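Long-range contact in ABC transporter substrate-binding protein (Rhizobium radiobacter, PDB 6TFX), which binds the opine mannopinic acid as the periplasmic solute-binding protein of an ABC transporter and probably delivers it for import: residues E188-S200 with S482-D494. Residues are numbered along the deposited sequence; the frame is centred on the assembly and turned at random.
Sequences EYFRGKPKLSKIS and SAPLITEQTYFKD
The carbonyl oxygen of Glu488 is gripped by two donors: Lys195 N, at 3.3 Å, and a water that donates to it at 2.7 Å and also donates to Lys193 O. The direct bond is fairly long, with the donor tilted 34° from the carbonyl plane. A second water accepts from Leu196 N and donates to Thr487 O and Thr490 O, so two waters add to the one direct backbone bond between the 193-196 loop and the type I turn Thr487-Thr490. Within that turn Thr487 OG1 accepts from Gln489 N, an ST turn.

Glu488 lies across Pro194, its CA 3.8 Å from Pro194 CB, and the bend at chi2 (-75°) lays the carboxylate against both Tyr189 and Arg191. There OE1 comes within 3.3 Å of Tyr189 CE2, ring and carboxylate planes 52° apart, while OE2 rests against the aliphatic CB and CD of Arg191. A water bridges Glu488 OE1 and Tyr189 OH, and the same hydroxyl accepts a bond from Arg191 NE in the guanidinium plane. Arg191 directs its salt bridge elsewhere, from NH2 to Asp55; its charge may nonetheless help stabilise the nearby carboxylate.

Farther along, extended Lys195 runs alongside Tyr491, and its ammonium reaches Gln489 O through another water. Leu196 splits its methyls: CD1 meets Ile486 CG2 at 3.7 Å, and CD2 meets Phe492 CE2 at 3.6 Å. Ile199 reaches tip to tip toward Ile486.

This apolar cluster continues onto Leu6 and Met8 of strand 5-10, Tyr34 of helix 26-35 and Phe170 of strand 170-176. It is structural packing, away from the opine pocket and the magnesium site, that joins the C-terminal tail to the mixed sheet of the solute-binding fold where strand 198-203 pairs with strands 5-10 and 180-185.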
loop_
_atom_site.group_PDB
_atom_site.type_symbol
_atom_site.label_atom_id
_atom_site.label_comp_id
_atom_site.label_asym_id
_atom_site.label_seq_id
_atom_site.Cartn_x
_atom_site.Cartn_y
_atom_site.Cartn_z
ATOM N N GLU A 188 -0.559 -24.458 15.267
ATOM C CA GLU A 188 0.855 -24.806 15.256
ATOM C C GLU A 188 1.736 -23.593 15.002
ATOM O O GLU A 188 2.934 -23.777 14.806
ATOM C CB GLU A 188 1.152 -25.882 14.193
ATOM C CG GLU A 188 0.492 -27.225 14.469
ATOM C CD GLU A 188 1.099 -28.374 13.688
ATOM O OE1 GLU A 188 1.105 -28.311 12.436
ATOM O OE2 GLU A 188 1.572 -29.339 14.330
ATOM N N TYR A 189 1.170 -22.351 15.066
ATOM C CA TYR A 189 1.974 -21.148 14.818
ATOM C C TYR A 189 3.231 -21.190 15.689
ATOM O O TYR A 189 3.141 -21.484 16.879
ATOM C CB TYR A 189 1.157 -19.871 15.044
ATOM C CG TYR A 189 1.947 -18.635 14.686
ATOM C CD1 TYR A 189 2.479 -18.466 13.405
ATOM C CD2 TYR A 189 2.183 -17.637 15.627
ATOM C CE1 TYR A 189 3.211 -17.330 13.066
ATOM C CE2 TYR A 189 2.930 -16.504 15.303
ATOM C CZ TYR A 189 3.433 -16.352 14.019
ATOM O OH TYR A 189 4.196 -15.254 13.726
ATOM N N PHE A 190 4.406 -20.978 15.081
ATOM C CA PHE A 190 5.680 -21.155 15.762
ATOM C C PHE A 190 5.900 -20.279 17.016
ATOM O O PHE A 190 6.694 -20.669 17.872
ATOM C CB PHE A 190 6.845 -21.021 14.795
ATOM C CG PHE A 190 7.167 -19.628 14.326
ATOM C CD1 PHE A 190 6.543 -19.096 13.207
ATOM C CD2 PHE A 190 8.157 -18.881 14.949
ATOM C CE1 PHE A 190 6.887 -17.823 12.735
ATOM C CE2 PHE A 190 8.493 -17.605 14.477
ATOM C CZ PHE A 190 7.858 -17.090 13.379
ATOM N N ARG A 191 5.203 -19.125 17.142
ATOM C CA ARG A 191 5.388 -18.254 18.324
ATOM C C ARG A 191 4.406 -18.616 19.421
ATOM O O ARG A 191 4.450 -18.024 20.499
ATOM C CB ARG A 191 5.224 -16.769 17.967
ATOM C CG ARG A 191 6.178 -16.272 16.897
ATOM C CD ARG A 191 5.990 -14.780 16.643
ATOM N NE ARG A 191 6.728 -14.332 15.459
ATOM C CZ ARG A 191 7.981 -13.886 15.480
ATOM N NH1 ARG A 191 8.643 -13.789 16.635
ATOM N NH2 ARG A 191 8.576 -13.515 14.358
ATOM N N GLY A 192 3.531 -19.576 19.137
ATOM C CA GLY A 192 2.505 -20.025 20.069
ATOM C C GLY A 192 1.129 -19.892 19.457
ATOM O O GLY A 192 0.901 -19.050 18.574
ATOM N N LYS A 193 0.204 -20.721 19.920
ATOM C CA LYS A 193 -1.160 -20.705 19.405
ATOM C C LYS A 193 -1.841 -19.339 19.707
ATOM O O LYS A 193 -1.805 -18.871 20.854
ATOM C CB LYS A 193 -1.980 -21.850 20.044
ATOM C CG LYS A 193 -3.381 -22.000 19.455
ATOM C CD LYS A 193 -4.208 -23.053 20.185
ATOM C CE LYS A 193 -5.477 -23.357 19.424
ATOM N NZ LYS A 193 -6.232 -24.484 20.027
ATOM N N PRO A 194 -2.476 -18.697 18.708
ATOM C CA PRO A 194 -3.153 -17.427 18.983
ATOM C C PRO A 194 -4.175 -17.493 20.109
ATOM O O PRO A 194 -4.808 -18.533 20.345
ATOM C CB PRO A 194 -3.824 -17.089 17.646
ATOM C CG PRO A 194 -2.909 -17.708 16.633
ATOM C CD PRO A 194 -2.521 -19.013 17.257
ATOM N N LYS A 195 -4.352 -16.353 20.789
ATOM C CA LYS A 195 -5.358 -16.215 21.853
ATOM C C LYS A 195 -6.754 -16.132 21.246
ATOM O O LYS A 195 -7.720 -16.541 21.882
ATOM C CB LYS A 195 -5.064 -14.981 22.708
ATOM C CG LYS A 195 -3.800 -15.184 23.515
ATOM C CD LYS A 195 -3.510 -13.966 24.365
ATOM C CE LYS A 195 -2.200 -14.198 25.084
ATOM N NZ LYS A 195 -1.924 -13.123 26.068
ATOM N N LEU A 196 -6.853 -15.636 20.007
ATOM C CA LEU A 196 -8.128 -15.608 19.286
ATOM C C LEU A 196 -8.270 -16.943 18.556
ATOM O O LEU A 196 -7.293 -17.448 18.006
ATOM C CB LEU A 196 -8.153 -14.475 18.239
ATOM C CG LEU A 196 -8.034 -13.043 18.752
ATOM C CD1 LEU A 196 -7.965 -12.095 17.581
ATOM C CD2 LEU A 196 -9.218 -12.662 19.639
ATOM N N SER A 197 -9.471 -17.492 18.522
ATOM C CA SER A 197 -9.712 -18.748 17.816
ATOM C C SER A 197 -10.201 -18.490 16.400
ATOM O O SER A 197 -9.961 -19.310 15.513
ATOM C CB SER A 197 -10.750 -19.574 18.572
ATOM O OG SER A 197 -11.948 -18.821 18.635
ATOM N N LYS A 198 -10.869 -17.337 16.177
ATOM C CA LYS A 198 -11.459 -17.021 14.880
ATOM C C LYS A 198 -11.520 -15.526 14.612
ATOM O O LYS A 198 -11.658 -14.730 15.544
ATOM C CB LYS A 198 -12.903 -17.594 14.848
ATOM C CG LYS A 198 -13.524 -17.741 13.456
ATOM C CD LYS A 198 -14.918 -18.368 13.522
ATOM C CE LYS A 198 -15.978 -17.348 13.228
ATOM N NZ LYS A 198 -17.297 -17.984 12.956
ATOM N N ILE A 199 -11.426 -15.161 13.330
ATOM C CA ILE A 199 -11.615 -13.802 12.840
ATOM C C ILE A 199 -12.714 -13.883 11.784
ATOM O O ILE A 199 -12.598 -14.674 10.842
ATOM C CB ILE A 199 -10.346 -13.146 12.242
ATOM C CG1 ILE A 199 -9.179 -13.113 13.267
ATOM C CG2 ILE A 199 -10.652 -11.726 11.703
ATOM C CD1 ILE A 199 -7.815 -12.827 12.597
ATOM N N SER A 200 -13.770 -13.080 11.948
ATOM C CA SER A 200 -14.830 -12.957 10.944
ATOM C C SER A 200 -14.556 -11.595 10.299
ATOM O O SER A 200 -14.734 -10.549 10.931
ATOM C CB SER A 200 -16.216 -13.010 11.589
ATOM O OG SER A 200 -17.209 -12.825 10.589
ATOM N N SER A 482 -1.287 0.120 6.542
ATOM C CA SER A 482 -2.043 1.194 7.224
ATOM C C SER A 482 -3.345 0.650 7.846
ATOM O O SER A 482 -4.348 1.379 7.984
ATOM C CB SER A 482 -2.328 2.379 6.295
ATOM O OG SER A 482 -1.130 2.881 5.721
ATOM N N ALA A 483 -3.311 -0.641 8.249
ATOM C CA ALA A 483 -4.456 -1.338 8.823
ATOM C C ALA A 483 -4.008 -2.105 10.059
ATOM O O ALA A 483 -2.825 -2.439 10.180
ATOM C CB ALA A 483 -5.036 -2.306 7.806
ATOM N N PRO A 484 -4.930 -2.434 10.972
ATOM C CA PRO A 484 -4.528 -3.203 12.164
ATOM C C PRO A 484 -3.847 -4.525 11.822
ATOM O O PRO A 484 -4.181 -5.185 10.836
ATOM C CB PRO A 484 -5.857 -3.482 12.868
ATOM C CG PRO A 484 -6.778 -2.388 12.411
ATOM C CD PRO A 484 -6.376 -2.143 10.979
ATOM N N LEU A 485 -2.904 -4.915 12.680
ATOM C CA LEU A 485 -2.213 -6.185 12.560
ATOM C C LEU A 485 -2.739 -7.058 13.695
ATOM O O LEU A 485 -2.555 -6.733 14.879
ATOM C CB LEU A 485 -0.681 -6.020 12.681
ATOM C CG LEU A 485 0.131 -7.310 12.556
ATOM C CD1 LEU A 485 0.123 -7.840 11.114
ATOM C CD2 LEU A 485 1.551 -7.103 13.042
ATOM N N ILE A 486 -3.405 -8.155 13.324
ATOM C CA ILE A 486 -3.912 -9.130 14.290
ATOM C C ILE A 486 -2.874 -10.254 14.319
ATOM O O ILE A 486 -2.456 -10.758 13.274
ATOM C CB ILE A 486 -5.339 -9.622 13.939
ATOM C CG1 ILE A 486 -6.300 -8.401 13.892
ATOM C CG2 ILE A 486 -5.813 -10.660 14.963
ATOM C CD1 ILE A 486 -7.576 -8.690 13.247
ATOM N N THR A 487 -2.405 -10.581 15.527
ATOM C CA THR A 487 -1.361 -11.583 15.696
ATOM C C THR A 487 -1.799 -12.616 16.730
ATOM O O THR A 487 -2.938 -12.580 17.232
ATOM C CB THR A 487 -0.031 -10.937 16.177
ATOM O OG1 THR A 487 -0.178 -10.555 17.537
ATOM C CG2 THR A 487 0.428 -9.736 15.316
ATOM N N GLU A 488 -0.865 -13.505 17.103
ATOM C CA GLU A 488 -1.122 -14.495 18.160
ATOM C C GLU A 488 -1.268 -13.785 19.539
ATOM O O GLU A 488 -1.708 -14.405 20.507
ATOM C CB GLU A 488 0.005 -15.561 18.193
ATOM C CG GLU A 488 1.326 -15.129 18.834
ATOM C CD GLU A 488 2.216 -14.204 18.029
ATOM O OE1 GLU A 488 1.835 -13.813 16.903
ATOM O OE2 GLU A 488 3.317 -13.883 18.525
ATOM N N GLN A 489 -0.854 -12.505 19.630
ATOM C CA GLN A 489 -0.897 -11.741 20.891
ATOM C C GLN A 489 -2.249 -11.032 21.110
ATOM O O GLN A 489 -2.548 -10.623 22.223
ATOM C CB GLN A 489 0.214 -10.668 20.912
ATOM C CG GLN A 489 1.627 -11.125 20.545
ATOM C CD GLN A 489 2.414 -9.984 19.899
ATOM O OE1 GLN A 489 3.116 -9.234 20.586
ATOM N NE2 GLN A 489 2.310 -9.804 18.564
ATOM N N THR A 490 -3.013 -10.795 20.033
ATOM C CA THR A 490 -4.289 -10.069 20.110
ATOM C C THR A 490 -5.250 -10.784 21.067
ATOM O O THR A 490 -5.395 -12.005 21.016
ATOM C CB THR A 490 -4.911 -9.957 18.733
ATOM O OG1 THR A 490 -3.886 -9.544 17.827
ATOM C CG2 THR A 490 -6.088 -8.967 18.706
ATOM N N TYR A 491 -5.916 -10.024 21.926
ATOM C CA TYR A 491 -6.776 -10.649 22.926
ATOM C C TYR A 491 -7.962 -9.762 23.318
ATOM O O TYR A 491 -7.934 -8.559 23.077
ATOM C CB TYR A 491 -5.910 -10.948 24.185
ATOM C CG TYR A 491 -5.426 -9.694 24.882
ATOM C CD1 TYR A 491 -4.275 -9.036 24.456
ATOM C CD2 TYR A 491 -6.138 -9.139 25.943
ATOM C CE1 TYR A 491 -3.861 -7.845 25.045
ATOM C CE2 TYR A 491 -5.722 -7.953 26.552
ATOM C CZ TYR A 491 -4.578 -7.310 26.099
ATOM O OH TYR A 491 -4.132 -6.134 26.665
ATOM N N PHE A 492 -8.942 -10.355 24.033
ATOM C CA PHE A 492 -10.077 -9.639 24.600
ATOM C C PHE A 492 -9.937 -9.654 26.134
ATOM O O PHE A 492 -9.427 -10.620 26.708
ATOM C CB PHE A 492 -11.408 -10.292 24.205
ATOM C CG PHE A 492 -11.816 -9.961 22.798
ATOM C CD1 PHE A 492 -12.327 -8.709 22.483
ATOM C CD2 PHE A 492 -11.680 -10.898 21.779
ATOM C CE1 PHE A 492 -12.687 -8.395 21.168
ATOM C CE2 PHE A 492 -12.077 -10.593 20.471
ATOM C CZ PHE A 492 -12.573 -9.343 20.178
ATOM N N LYS A 493 -10.375 -8.570 26.769
ATOM C CA LYS A 493 -10.311 -8.368 28.216
ATOM C C LYS A 493 -11.655 -8.697 28.875
ATOM O O LYS A 493 -12.712 -8.438 28.296
ATOM C CB LYS A 493 -9.998 -6.890 28.510
ATOM C CG LYS A 493 -8.683 -6.393 27.939
ATOM C CD LYS A 493 -8.731 -4.901 27.699
ATOM C CE LYS A 493 -7.538 -4.438 26.902
ATOM N NZ LYS A 493 -7.612 -2.992 26.605
ATOM N N ASP A 494 -11.608 -9.182 30.114
ATOM C CA ASP A 494 -12.807 -9.422 30.933
ATOM C C ASP A 494 -13.217 -8.153 31.667
ATOM O O ASP A 494 -14.382 -7.767 31.617
ATOM C CB ASP A 494 -12.591 -10.573 31.930
ATOM C CG ASP A 494 -12.871 -11.951 31.355
ATOM O OD1 ASP A 494 -13.888 -12.104 30.643
ATOM O OD2 ASP A 494 -12.085 -12.886 31.635
HETATM O O HOH W 1 3.113 -13.000 14.709
HETATM O O HOH W 2 -0.554 -16.431 21.948
HETATM O O HOH W 3 -1.047 -11.048 24.418
HETATM O O HOH W 4 -4.562 -13.854 19.140
#